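Local structure of putative dienelactone hydrolase (3F67) at residues 170-176 with 201-205; 54-60 with 231-235; 89-93 with 156-160; 130-136 with 164-170. The protein probably hydrolyses ester or lactone bonds and adopts the alpha/beta-hydrolase fold. All blocks are in the same frame, centred on the assembly; numbering follows the deposited sequence.

Contact 1. Residues 170-176 with 201-205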
loop_
_atom_site.group_PDB
_atom_site.type_symbol
_atom_site.label_atom_id
_atom_site.label_comp_id
_atom_site.label_asym_id
_atom_site.label_seq_id
_atom_site.Cartn_x
_atom_site.Cartn_y
_atom_site.Cartn_z
ATOM N N ALA A 170 -13.094 4.036 -4.461
ATOM C CA ALA A 170 -12.869 4.525 -3.091
ATOM C C ALA A 170 -12.027 5.789 -3.155
ATOM O O ALA A 170 -11.218 5.945 -4.099
ATOM C CB ALA A 170 -12.070 3.470 -2.286
ATOM N N PRO A 171 -12.196 6.713 -2.168
ATOM C CA PRO A 171 -11.357 7.917 -2.111
ATOM C C PRO A 171 -9.890 7.567 -1.887
ATOM O O PRO A 171 -9.587 6.778 -0.963
ATOM C CB PRO A 171 -11.901 8.685 -0.871
ATOM C CG PRO A 171 -13.246 8.115 -0.650
ATOM C CD PRO A 171 -13.213 6.696 -1.094
ATOM N N VAL A 172 -9.004 8.132 -2.720
ATOM C CA VAL A 172 -7.575 7.828 -2.609
ATOM C C VAL A 172 -6.832 9.096 -2.327
ATOM O O VAL A 172 -7.005 10.088 -3.033
ATOM C CB VAL A 172 -6.989 7.246 -3.919
ATOM C CG1 VAL A 172 -5.558 6.868 -3.673
ATOM C CG2 VAL A 172 -7.783 5.995 -4.376
ATOM N N LEU A 173 -6.013 9.065 -1.285
ATOM C CA LEU A 173 -5.094 10.190 -0.968
ATOM C C LEU A 173 -3.701 9.748 -1.415
ATOM O O LEU A 173 -3.239 8.654 -1.014
ATOM C CB LEU A 173 -5.041 10.378 0.559
ATOM C CG LEU A 173 -3.920 11.251 1.091
ATOM C CD1 LEU A 173 -3.984 12.734 0.539
ATOM C CD2 LEU A 173 -4.066 11.321 2.637
ATOM N N GLY A 174 -3.009 10.566 -2.208
ATOM C CA GLY A 174 -1.614 10.236 -2.554
ATOM C C GLY A 174 -0.671 11.150 -1.786
ATOM O O GLY A 174 -0.933 12.342 -1.635
ATOM N N LEU A 175 0.429 10.599 -1.289
ATOM C CA LEU A 175 1.429 11.411 -0.554
ATOM C C LEU A 175 2.737 11.298 -1.341
ATOM O O LEU A 175 3.340 10.222 -1.400
ATOM C CB LEU A 175 1.578 10.832 0.882
ATOM C CG LEU A 175 0.262 10.905 1.692
ATOM C CD1 LEU A 175 0.400 10.095 3.010
ATOM C CD2 LEU A 175 -0.142 12.412 2.012
ATOM N N TYR A 176 3.161 12.410 -1.968
ATOM C CA TYR A 176 4.229 12.373 -2.980
ATOM C C TYR A 176 5.321 13.386 -2.612
ATOM O O TYR A 176 5.039 14.392 -1.934
ATOM C CB TYR A 176 3.618 12.646 -4.377
ATOM C CG TYR A 176 2.994 11.364 -4.922
ATOM C CD1 TYR A 176 1.838 10.810 -4.318
ATOM C CD2 TYR A 176 3.565 10.693 -6.014
ATOM C CE1 TYR A 176 1.300 9.629 -4.753
ATOM C CE2 TYR A 176 3.016 9.478 -6.491
ATOM C CZ TYR A 176 1.879 8.965 -5.859
ATOM O OH TYR A 176 1.349 7.753 -6.265
ATOM N N THR A 201 -12.954 10.945 -6.480
ATOM C CA THR A 201 -12.634 11.573 -5.188
ATOM C C THR A 201 -11.204 11.188 -4.830
ATOM O O THR A 201 -10.936 10.033 -4.490
ATOM C CB THR A 201 -13.602 11.068 -4.105
ATOM O OG1 THR A 201 -14.917 11.511 -4.456
ATOM C CG2 THR A 201 -13.228 11.642 -2.711
ATOM N N ALA A 202 -10.279 12.137 -4.955
ATOM C CA ALA A 202 -8.874 11.845 -4.789
ATOM C C ALA A 202 -8.113 13.137 -4.716
ATOM O O ALA A 202 -8.519 14.156 -5.302
ATOM C CB ALA A 202 -8.326 10.980 -5.993
ATOM N N GLU A 203 -6.980 13.120 -4.036
ATOM C CA GLU A 203 -6.094 14.270 -4.101
ATOM C C GLU A 203 -4.716 13.724 -3.880
ATOM O O GLU A 203 -4.539 12.672 -3.262
ATOM C CB GLU A 203 -6.408 15.287 -3.009
ATOM C CG GLU A 203 -6.173 14.688 -1.643
ATOM C CD GLU A 203 -6.837 15.489 -0.564
ATOM O OE1 GLU A 203 -6.164 15.822 0.425
ATOM O OE2 GLU A 203 -8.050 15.791 -0.727
ATOM N N ILE A 204 -3.757 14.453 -4.416
ATOM C CA ILE A 204 -2.326 14.164 -4.282
ATOM C C ILE A 204 -1.675 15.354 -3.570
ATOM O O ILE A 204 -1.753 16.508 -4.034
ATOM C CB ILE A 204 -1.658 13.948 -5.684
ATOM C CG1 ILE A 204 -2.260 12.687 -6.321
ATOM C CG2 ILE A 204 -0.163 13.809 -5.550
ATOM C CD1 ILE A 204 -1.883 12.472 -7.826
ATOM N N VAL A 205 -1.067 15.075 -2.432
ATOM C CA VAL A 205 -0.339 16.093 -1.679
ATOM C C VAL A 205 1.127 15.926 -2.024
ATOM O O VAL A 205 1.660 14.813 -1.924
ATOM C CB VAL A 205 -0.580 15.887 -0.179
ATOM C CG1 VAL A 205 0.370 16.819 0.685
ATOM C CG2 VAL A 205 -2.099 16.113 0.142
HETATM O O HOH W 1 -10.991 7.783 -5.975
#
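Leu173 and Leu175 reach Glu203 and Val205 on one face of a parallel strand pair, 172-176 beside 202-205. These strands belong to a beta-alpha-beta unit whose crossover helix is 185-197, at one margin of the alpha/beta-hydrolase sheet. With CG opposite the backbone N (chi1 166°), Leu173 slants across the Glu203 chain, CD1 lying 3.7 Å from Glu203 CG; the same methyl touches Val205 CG2 at 3.9 Å. Leu175 and Val205 instead run side by side and point the same way, Leu175 CD2 4.1 Å from Val205 CB. Helix 224-238 packs on this face through Arg233 and Trp237. The other face carries Val172, Ala202 and Ile204. Here Ile204 CG2 approaches the Tyr176 ring obliquely, 3.8 Å from Tyr176 CD1, while Gly174 CA meets the edge of that ring in its plane. Tyr176 OH is held by Gly147 O, which fixes the far end of the ring. Five backbone bonds tie the strands, among them Val205 N to Gly174 O at 2.8 Å. Just before the strands begin, one water bridges them, donating to Ala170 O at 2.6 Å and to Thr201 O at 2.7 Å.

Contact 2. Residues 54-60 with 231-235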
loop_
_atom_site.group_PDB
_atom_site.type_symbol
_atom_site.label_atom_id
_atom_site.label_comp_id
_atom_site.label_asym_id
_atom_site.label_seq_id
_atom_site.Cartn_x
_atom_site.Cartn_y
_atom_site.Cartn_z
ATOM N N ARG A 54 2.445 0.434 14.358
ATOM C CA ARG A 54 2.040 1.838 14.533
ATOM C C ARG A 54 0.565 2.033 14.195
ATOM O O ARG A 54 -0.159 2.768 14.904
ATOM C CB ARG A 54 2.956 2.769 13.718
ATOM C CG ARG A 54 4.367 2.823 14.330
ATOM C CD ARG A 54 5.292 3.683 13.512
ATOM N NE ARG A 54 4.725 5.009 13.247
ATOM C CZ ARG A 54 5.117 5.799 12.260
ATOM N NH1 ARG A 54 6.134 5.434 11.490
ATOM N NH2 ARG A 54 4.540 7.011 12.098
ATOM N N LEU A 55 0.104 1.344 13.156
ATOM C CA LEU A 55 -1.342 1.395 12.807
ATOM C C LEU A 55 -2.208 0.733 13.874
ATOM O O LEU A 55 -3.317 1.222 14.189
ATOM C CB LEU A 55 -1.582 0.723 11.440
ATOM C CG LEU A 55 -1.129 1.587 10.235
ATOM C CD1 LEU A 55 -1.039 0.745 8.940
ATOM C CD2 LEU A 55 -2.089 2.776 10.036
ATOM N N ALA A 56 -1.729 -0.375 14.438
ATOM C CA ALA A 56 -2.472 -1.066 15.509
ATOM C C ALA A 56 -2.605 -0.170 16.759
ATOM O O ALA A 56 -3.631 -0.189 17.411
ATOM C CB ALA A 56 -1.799 -2.385 15.869
ATOM N N GLN A 57 -1.604 0.665 17.028
ATOM C CA GLN A 57 -1.666 1.608 18.154
ATOM C C GLN A 57 -2.757 2.646 17.930
ATOM O O GLN A 57 -3.204 3.278 18.873
ATOM C CB GLN A 57 -0.332 2.305 18.342
ATOM C CG GLN A 57 0.746 1.375 18.759
ATOM C CD GLN A 57 2.094 2.078 18.880
ATOM O OE1 GLN A 57 2.524 2.779 17.971
ATOM N NE2 GLN A 57 2.765 1.871 19.993
ATOM N N GLU A 58 -3.168 2.827 16.678
ATOM C CA GLU A 58 -4.275 3.758 16.356
ATOM C C GLU A 58 -5.638 3.118 16.334
ATOM O O GLU A 58 -6.653 3.821 16.104
ATOM C CB GLU A 58 -4.034 4.444 14.995
ATOM C CG GLU A 58 -2.690 5.186 14.906
ATOM C CD GLU A 58 -2.626 6.451 15.759
ATOM O OE1 GLU A 58 -3.667 6.894 16.292
ATOM O OE2 GLU A 58 -1.520 7.008 15.896
ATOM N N GLY A 59 -5.677 1.788 16.501
ATOM C CA GLY A 59 -6.943 1.056 16.583
ATOM C C GLY A 59 -7.287 0.158 15.405
ATOM O O GLY A 59 -8.390 -0.410 15.389
ATOM N N TYR A 60 -6.336 -0.020 14.480
ATOM C CA TYR A 60 -6.556 -0.814 13.270
ATOM C C TYR A 60 -6.001 -2.247 13.398
ATOM O O TYR A 60 -5.015 -2.487 14.127
ATOM C CB TYR A 60 -5.853 -0.140 12.067
ATOM C CG TYR A 60 -6.488 1.167 11.743
ATOM C CD1 TYR A 60 -7.745 1.195 11.080
ATOM C CD2 TYR A 60 -5.891 2.380 12.093
ATOM C CE1 TYR A 60 -8.389 2.408 10.820
ATOM C CE2 TYR A 60 -6.527 3.577 11.815
ATOM C CZ TYR A 60 -7.760 3.583 11.166
ATOM O OH TYR A 60 -8.402 4.758 10.903
ATOM N N TRP A 231 1.738 10.917 7.761
ATOM C CA TRP A 231 1.124 9.924 8.647
ATOM C C TRP A 231 -0.183 10.498 9.245
ATOM O O TRP A 231 -1.204 9.804 9.304
ATOM C CB TRP A 231 2.085 9.563 9.779
ATOM C CG TRP A 231 1.689 8.297 10.524
ATOM C CD1 TRP A 231 1.167 8.213 11.778
ATOM C CD2 TRP A 231 1.863 6.941 10.058
ATOM N NE1 TRP A 231 0.943 6.870 12.104
ATOM C CE2 TRP A 231 1.374 6.081 11.079
ATOM C CE3 TRP A 231 2.363 6.381 8.869
ATOM C CZ2 TRP A 231 1.382 4.680 10.962
ATOM C CZ3 TRP A 231 2.356 4.986 8.730
ATOM C CH2 TRP A 231 1.875 4.151 9.789
ATOM N N GLN A 232 -0.165 11.787 9.617
ATOM C CA GLN A 232 -1.382 12.380 10.189
ATOM C C GLN A 232 -2.447 12.542 9.105
ATOM O O GLN A 232 -3.636 12.305 9.389
ATOM C CB GLN A 232 -1.073 13.726 10.856
ATOM C CG GLN A 232 -0.191 13.573 12.148
ATOM C CD GLN A 232 -0.776 12.531 13.148
ATOM O OE1 GLN A 232 -0.084 11.569 13.589
ATOM N NE2 GLN A 232 -2.079 12.679 13.454
ATOM N N ARG A 233 -2.030 12.858 7.883
ATOM C CA ARG A 233 -3.024 12.986 6.756
ATOM C C ARG A 233 -3.629 11.630 6.448
ATOM O O ARG A 233 -4.808 11.537 6.148
ATOM C CB ARG A 233 -2.387 13.560 5.476
ATOM C CG ARG A 233 -2.096 15.091 5.563
ATOM C CD ARG A 233 -1.499 15.606 4.259
ATOM N NE ARG A 233 -1.240 17.047 4.429
ATOM C CZ ARG A 233 -2.104 18.016 4.149
ATOM N NH1 ARG A 233 -3.289 17.731 3.616
ATOM N NH2 ARG A 233 -1.729 19.300 4.334
HETATM N N MSE A 234 -2.827 10.569 6.536
HETATM C CA MSE A 234 -3.360 9.212 6.316
HETATM C C MSE A 234 -4.424 8.853 7.367
HETATM O O MSE A 234 -5.529 8.392 7.044
HETATM C CB MSE A 234 -2.229 8.186 6.366
HETATM C CG MSE A 234 -2.699 6.726 6.213
HETATM SE SE MSE A 234 -1.239 5.524 6.724
HETATM C CE MSE A 234 -1.201 5.981 8.599
ATOM N N LEU A 235 -4.081 9.051 8.644
ATOM C CA LEU A 235 -5.055 8.806 9.696
ATOM C C LEU A 235 -6.313 9.679 9.542
ATOM O O LEU A 235 -7.423 9.181 9.792
ATOM C CB LEU A 235 -4.435 9.037 11.084
ATOM C CG LEU A 235 -3.291 8.018 11.362
ATOM C CD1 LEU A 235 -2.619 8.447 12.665
ATOM C CD2 LEU A 235 -3.811 6.559 11.509
HETATM O O HOH W 2 0.492 5.596 14.715
HETATM O O HOH W 3 -0.505 9.448 15.604
HETATM O O HOH W 4 -7.550 7.158 11.640
#
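Arg54, near the end of helix 46-57, reaches across one face of the Trp231 indole on helix 224-238; both helices pack on the alpha/beta-hydrolase sheet. Its CB already touches the ring, 3.7 Å from Trp231 CZ2. CG and CD carry the chain outward, and a bend at chi3 (52°) swings the head back over the indole. NE comes to 4.1 Å from Trp231 CE2, and CZ stands 4.0 Å from the centroid of the six-membered ring, only 14° off its normal, a cation-pi contact. The tip, NH2, lies nearest the ring-fusion bond, 3.4 Å from Trp231 CD2. Guanidinium and indole are not parallel but inclined by 33°. The methyl CE of selenomethionine Met234 covers the opposite indole face, so the ring is sandwiched; that same CE meets Leu55 CD2 at 3.6 Å. Leu55 continues inward to Val35 and Val37 of strand 32-38.

A Schellman motif at Gly59, whose phi is positive, ends the helix: Tyr60 N bonds back to Leu55 O and Gly59 N to Ala56 O. Leu235 fits against the side chains on either side of Gly59 in sequence: CD1 is 3.7 Å from Glu58 CD, and CD2 is 4.0 Å from Tyr60 CE2. A water in the indole plane accepts from Trp231 NE1 and donates to Arg54 O and Glu58 OE2. No direct hydrogen bond joins the segments, so polar linkage passes through water, while the electron-rich indole face probably stabilises the arginine's positive charge.

Contact 3. Residues 89-93 with 156-160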
loop_
_atom_site.group_PDB
_atom_site.type_symbol
_atom_site.label_atom_id
_atom_site.label_comp_id
_atom_site.label_asym_id
_atom_site.label_seq_id
_atom_site.Cartn_x
_atom_site.Cartn_y
_atom_site.Cartn_z
ATOM N N SER A 89 9.656 -7.716 -11.352
ATOM C CA SER A 89 9.108 -7.636 -12.709
ATOM C C SER A 89 8.486 -8.969 -13.141
ATOM O O SER A 89 7.968 -9.105 -14.255
ATOM C CB SER A 89 10.208 -7.173 -13.667
ATOM O OG SER A 89 10.534 -5.815 -13.404
ATOM N N LYS A 90 8.545 -9.950 -12.246
ATOM C CA LYS A 90 7.944 -11.244 -12.499
ATOM C C LYS A 90 6.690 -11.504 -11.666
ATOM O O LYS A 90 6.079 -12.577 -11.778
ATOM C CB LYS A 90 9.010 -12.365 -12.309
ATOM C CG LYS A 90 10.214 -12.167 -13.246
ATOM C CD LYS A 90 10.984 -13.440 -13.466
ATOM C CE LYS A 90 12.232 -13.201 -14.322
ATOM N NZ LYS A 90 11.906 -12.659 -15.687
ATOM N N VAL A 91 6.281 -10.518 -10.868
ATOM C CA VAL A 91 5.117 -10.640 -9.995
ATOM C C VAL A 91 3.945 -9.930 -10.730
ATOM O O VAL A 91 4.008 -8.704 -10.918
ATOM C CB VAL A 91 5.366 -9.924 -8.642
ATOM C CG1 VAL A 91 4.113 -9.970 -7.758
ATOM C CG2 VAL A 91 6.557 -10.583 -7.895
ATOM N N PRO A 92 2.945 -10.689 -11.215
ATOM C CA PRO A 92 1.920 -10.045 -12.057
ATOM C C PRO A 92 0.962 -9.208 -11.207
ATOM O O PRO A 92 0.549 -9.663 -10.122
ATOM C CB PRO A 92 1.143 -11.222 -12.683
ATOM C CG PRO A 92 2.058 -12.422 -12.515
ATOM C CD PRO A 92 2.782 -12.152 -11.186
ATOM N N ASP A 93 0.576 -8.029 -11.717
ATOM C CA ASP A 93 -0.395 -7.205 -10.974
ATOM C C ASP A 93 -1.681 -7.988 -10.631
ATOM O O ASP A 93 -2.230 -7.860 -9.513
ATOM C CB ASP A 93 -0.833 -6.000 -11.821
ATOM C CG ASP A 93 0.281 -4.979 -12.060
ATOM O OD1 ASP A 93 1.335 -4.931 -11.344
ATOM O OD2 ASP A 93 0.031 -4.159 -12.962
ATOM N N ASN A 156 3.143 -8.336 -17.377
ATOM C CA ASN A 156 2.921 -8.450 -15.939
ATOM C C ASN A 156 2.169 -7.274 -15.323
ATOM O O ASN A 156 1.320 -7.439 -14.426
ATOM C CB ASN A 156 4.195 -8.843 -15.252
ATOM C CG ASN A 156 4.460 -10.331 -15.393
ATOM O OD1 ASN A 156 3.549 -11.105 -15.732
ATOM N ND2 ASN A 156 5.684 -10.743 -15.131
ATOM N N SER A 157 2.429 -6.102 -15.888
ATOM C CA SER A 157 1.931 -4.822 -15.371
ATOM C C SER A 157 1.305 -4.043 -16.549
ATOM O O SER A 157 1.917 -3.116 -17.095
ATOM C CB SER A 157 3.027 -4.024 -14.649
ATOM O OG SER A 157 3.429 -4.688 -13.473
ATOM N N PRO A 158 0.108 -4.447 -16.971
ATOM C CA PRO A 158 -0.460 -3.811 -18.187
ATOM C C PRO A 158 -1.183 -2.465 -17.988
ATOM O O PRO A 158 -1.509 -1.818 -19.014
ATOM C CB PRO A 158 -1.483 -4.834 -18.657
ATOM C CG PRO A 158 -1.976 -5.428 -17.393
ATOM C CD PRO A 158 -0.735 -5.563 -16.507
ATOM N N LYS A 159 -1.516 -2.087 -16.745
ATOM C CA LYS A 159 -2.198 -0.794 -16.491
ATOM C C LYS A 159 -1.492 -0.074 -15.391
ATOM O O LYS A 159 -1.010 -0.718 -14.462
ATOM C CB LYS A 159 -3.663 -0.965 -16.100
ATOM C CG LYS A 159 -4.396 -1.875 -17.089
ATOM C CD LYS A 159 -5.684 -1.300 -17.528
ATOM C CE LYS A 159 -6.498 -2.384 -18.243
ATOM N NZ LYS A 159 -7.908 -2.364 -17.740
ATOM N N HIS A 160 -1.435 1.256 -15.497
ATOM C CA HIS A 160 -0.880 2.100 -14.426
ATOM C C HIS A 160 -1.979 2.970 -13.843
ATOM O O HIS A 160 -3.098 2.991 -14.379
ATOM C CB HIS A 160 0.257 2.949 -15.022
ATOM C CG HIS A 160 1.447 2.127 -15.388
ATOM N ND1 HIS A 160 2.124 1.350 -14.461
ATOM C CD2 HIS A 160 2.048 1.902 -16.581
ATOM C CE1 HIS A 160 3.110 0.712 -15.064
ATOM N NE2 HIS A 160 3.086 1.031 -16.353
HETATM O O HOH W 5 5.277 -7.036 -13.051
HETATM O O HOH W 6 -2.203 -3.516 -14.087
#
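Pro92 and Asn156 bring two loop backbones together, their CA atoms 4.3 Å apart, and Asp93 N donates to Asn156 O at 2.9 Å. The junction sits beside the N-terminus of helix 93-108 in the alpha/beta-hydrolase fold: Pro92 is the N-cap residue, and Asn156 O serves an amide of the first turn, where the helix itself offers no preceding carbonyl. Asn156 also reaches back with its side chain. In one of its two modelled conformers, ND2 lies 2.9 Å from Ser89 O, which is almost exactly in the plane of the amide, and the N-H points nearly straight at it (169°). The rest of that side chain runs alongside the Pro92 ring, pointing the same way, with OD1 3.8 Å from Pro92 CG.

Asp93 joins the next residue of the other loop. Ser157 OG donates to Asp93 OD1 from above the carboxylate plane, 49° out of it, across 3.0 Å. A water donates in turn to Ser157 OG and to Val91 O, so this hydroxyl both donates, to Asp93 OD1, and accepts, from the water. The other carboxylate oxygen, Asp93 OD2, forms a salt bridge with Arg127 of helix 124-133, which pins the loops to the neighbouring helix and probably steadies the negative charge. A second water donates to Asp93 OD2 at 2.6 Å and to Lys159 O at 3.1 Å.

Contact 4. Residues 130-136 with 164-170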
loop_
_atom_site.group_PDB
_atom_site.type_symbol
_atom_site.label_atom_id
_atom_site.label_comp_id
_atom_site.label_asym_id
_atom_site.label_seq_id
_atom_site.Cartn_x
_atom_site.Cartn_y
_atom_site.Cartn_z
ATOM N N TRP A 130 -3.193 2.293 -5.657
ATOM C CA TRP A 130 -4.097 2.872 -6.649
ATOM C C TRP A 130 -4.853 1.796 -7.410
ATOM O O TRP A 130 -6.070 1.901 -7.618
ATOM C CB TRP A 130 -3.292 3.697 -7.673
ATOM C CG TRP A 130 -2.773 5.028 -7.173
ATOM C CD1 TRP A 130 -1.466 5.347 -6.836
ATOM C CD2 TRP A 130 -3.534 6.242 -7.030
ATOM N NE1 TRP A 130 -1.383 6.696 -6.488
ATOM C CE2 TRP A 130 -2.637 7.253 -6.592
ATOM C CE3 TRP A 130 -4.906 6.563 -7.210
ATOM C CZ2 TRP A 130 -3.050 8.567 -6.339
ATOM C CZ3 TRP A 130 -5.329 7.885 -6.963
ATOM C CH2 TRP A 130 -4.396 8.877 -6.533
ATOM N N LEU A 131 -4.119 0.797 -7.890
ATOM C CA LEU A 131 -4.766 -0.278 -8.654
ATOM C C LEU A 131 -5.872 -0.965 -7.844
ATOM O O LEU A 131 -6.946 -1.308 -8.395
ATOM C CB LEU A 131 -3.756 -1.319 -9.142
ATOM C CG LEU A 131 -2.626 -0.818 -10.070
ATOM C CD1 LEU A 131 -1.774 -2.009 -10.596
ATOM C CD2 LEU A 131 -3.093 0.058 -11.175
ATOM N N TYR A 132 -5.577 -1.265 -6.566
ATOM C CA TYR A 132 -6.542 -1.983 -5.728
ATOM C C TYR A 132 -7.811 -1.153 -5.503
ATOM O O TYR A 132 -8.944 -1.710 -5.451
ATOM C CB TYR A 132 -5.912 -2.367 -4.359
ATOM C CG TYR A 132 -6.723 -3.450 -3.689
ATOM C CD1 TYR A 132 -6.834 -4.715 -4.265
ATOM C CD2 TYR A 132 -7.419 -3.175 -2.517
ATOM C CE1 TYR A 132 -7.616 -5.697 -3.691
ATOM C CE2 TYR A 132 -8.216 -4.170 -1.902
ATOM C CZ TYR A 132 -8.290 -5.418 -2.498
ATOM O OH TYR A 132 -9.064 -6.405 -1.935
ATOM N N ALA A 133 -7.648 0.174 -5.414
ATOM C CA ALA A 133 -8.801 1.050 -5.279
ATOM C C ALA A 133 -9.735 1.018 -6.506
ATOM O O ALA A 133 -10.922 1.297 -6.364
ATOM C CB ALA A 133 -8.364 2.529 -4.950
ATOM N N ALA A 134 -9.223 0.616 -7.674
ATOM C CA ALA A 134 -10.076 0.414 -8.856
ATOM C C ALA A 134 -10.483 -1.055 -9.020
ATOM O O ALA A 134 -11.148 -1.427 -10.002
ATOM C CB ALA A 134 -9.348 0.872 -10.112
ATOM N N HIS A 135 -10.063 -1.903 -8.094
ATOM C CA HIS A 135 -10.334 -3.344 -8.226
ATOM C C HIS A 135 -11.444 -3.844 -7.297
ATOM O O HIS A 135 -12.320 -4.610 -7.716
ATOM C CB HIS A 135 -9.029 -4.107 -7.979
ATOM C CG HIS A 135 -9.198 -5.594 -7.867
ATOM N ND1 HIS A 135 -9.249 -6.426 -8.971
ATOM C CD2 HIS A 135 -9.314 -6.396 -6.780
ATOM C CE1 HIS A 135 -9.396 -7.681 -8.566
ATOM N NE2 HIS A 135 -9.416 -7.691 -7.240
ATOM N N ASN A 136 -11.376 -3.446 -6.028
ATOM C CA ASN A 136 -12.279 -3.993 -4.990
ATOM C C ASN A 136 -13.362 -2.978 -4.669
ATOM O O ASN A 136 -13.092 -1.981 -4.012
ATOM C CB ASN A 136 -11.498 -4.406 -3.694
ATOM C CG ASN A 136 -12.416 -5.053 -2.650
ATOM O OD1 ASN A 136 -13.640 -5.010 -2.808
ATOM N ND2 ASN A 136 -11.832 -5.699 -1.608
ATOM N N ILE A 164 -6.469 3.688 -14.719
ATOM C CA ILE A 164 -7.580 3.146 -13.929
ATOM C C ILE A 164 -8.303 4.183 -13.130
ATOM O O ILE A 164 -9.269 3.868 -12.453
ATOM C CB ILE A 164 -7.147 1.939 -13.042
ATOM C CG1 ILE A 164 -5.914 2.237 -12.174
ATOM C CG2 ILE A 164 -6.790 0.795 -13.954
ATOM C CD1 ILE A 164 -6.145 3.168 -10.989
ATOM N N ALA A 165 -7.860 5.445 -13.246
ATOM C CA ALA A 165 -8.500 6.535 -12.515
ATOM C C ALA A 165 -10.011 6.471 -12.783
ATOM O O ALA A 165 -10.870 6.659 -11.920
ATOM C CB ALA A 165 -7.890 7.914 -12.934
ATOM N N VAL A 166 -10.336 6.146 -14.024
ATOM C CA VAL A 166 -11.691 5.992 -14.421
ATOM C C VAL A 166 -12.537 4.956 -13.641
ATOM O O VAL A 166 -13.754 5.100 -13.557
ATOM C CB VAL A 166 -11.743 5.731 -15.991
ATOM C CG1 VAL A 166 -10.783 4.596 -16.403
ATOM C CG2 VAL A 166 -13.171 5.496 -16.445
ATOM N N ASP A 167 -11.891 3.937 -13.056
ATOM C CA ASP A 167 -12.562 2.788 -12.389
ATOM C C ASP A 167 -12.416 2.854 -10.845
ATOM O O ASP A 167 -12.860 1.968 -10.137
ATOM C CB ASP A 167 -11.953 1.452 -12.876
ATOM C CG ASP A 167 -12.233 1.177 -14.352
ATOM O OD1 ASP A 167 -13.267 1.627 -14.876
ATOM O OD2 ASP A 167 -11.413 0.509 -14.992
ATOM N N LEU A 168 -11.826 3.930 -10.340
ATOM C CA LEU A 168 -11.676 4.084 -8.876
ATOM C C LEU A 168 -13.019 3.983 -8.108
ATOM O O LEU A 168 -14.037 4.598 -8.505
ATOM C CB LEU A 168 -10.929 5.386 -8.551
ATOM C CG LEU A 168 -9.447 5.378 -8.886
ATOM C CD1 LEU A 168 -8.886 6.816 -8.812
ATOM C CD2 LEU A 168 -8.601 4.355 -7.993
ATOM N N ASN A 169 -12.997 3.188 -7.034
ATOM C CA ASN A 169 -14.186 2.803 -6.249
ATOM C C ASN A 169 -14.246 3.521 -4.902
ATOM O O ASN A 169 -15.303 3.558 -4.277
ATOM C CB ASN A 169 -14.185 1.292 -5.941
ATOM C CG ASN A 169 -14.246 0.429 -7.191
ATOM O OD1 ASN A 169 -13.423 -0.470 -7.390
ATOM N ND2 ASN A 169 -15.222 0.691 -8.029
ATOM N N ALA A 170 -13.094 4.036 -4.461
ATOM C CA ALA A 170 -12.869 4.525 -3.091
ATOM C C ALA A 170 -12.027 5.789 -3.155
ATOM O O ALA A 170 -11.218 5.945 -4.099
ATOM C CB ALA A 170 -12.070 3.470 -2.286
#
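Ala134, Ile164 and Leu168 close the seam between the end of helix 124-133 and the loop leading to strand 172-177. In this alpha/beta-hydrolase fold, that helix follows the probable nucleophile elbow. Ala134 lies on the loop with its methyl: CB is 3.8 Å from Ile164 CB and equally close to Asp167 CB. Ile164 points toward the helix, and with CG1 lodged between backbone N and carbonyl carbon (chi1 52°), CD1 projects in against the last turn, 3.6 Å from Trp130 O. CG1 meets Leu131 CD2 at 3.7 Å, the two side chains crossing at about a right angle. Both Leu168 methyls reach Trp130: CD2 lies 3.5 Å from Trp130 O and also packs on Ala133 CB, whereas CD1 approaches the edge of the indole, near the ring plane, 4.1 Å from Trp130 CZ3. Leu195 of helix 185-197 also touches Leu168, carrying the apolar packing on to a second helix, while Trp130 NE1 is hydrogen-bonded to Tyr176 OH of the adjoining strand. One direct hydrogen bond fastens the seam: Asn169 N donates to Ala133 O at 2.9 Å.

Contacts 1 and 4 share Ala170 and touch through Trp130, which packs on Val172 and Ile204; contact 4 thus packs helix 124-133 against the strand face opposite the one that meets contact 2. On that other face, Leu173, Leu175 and Val205 rest on Arg233 of contact 2. Most touching residues are buried in contacts 1, 2 and 4, whereas contact 3 has two buried and four exposed of nine; yet Leu131 of contact 4 touches its Asp93, and Arg127 ties it to helix 124-133. Chemistry follows place: backbone bonds within the sheet in contact 1, mainly apolar packing in contact 4, cation-pi and water bridges in contact 2, and side-chain and backbone bonds between irregular loops in contact 3.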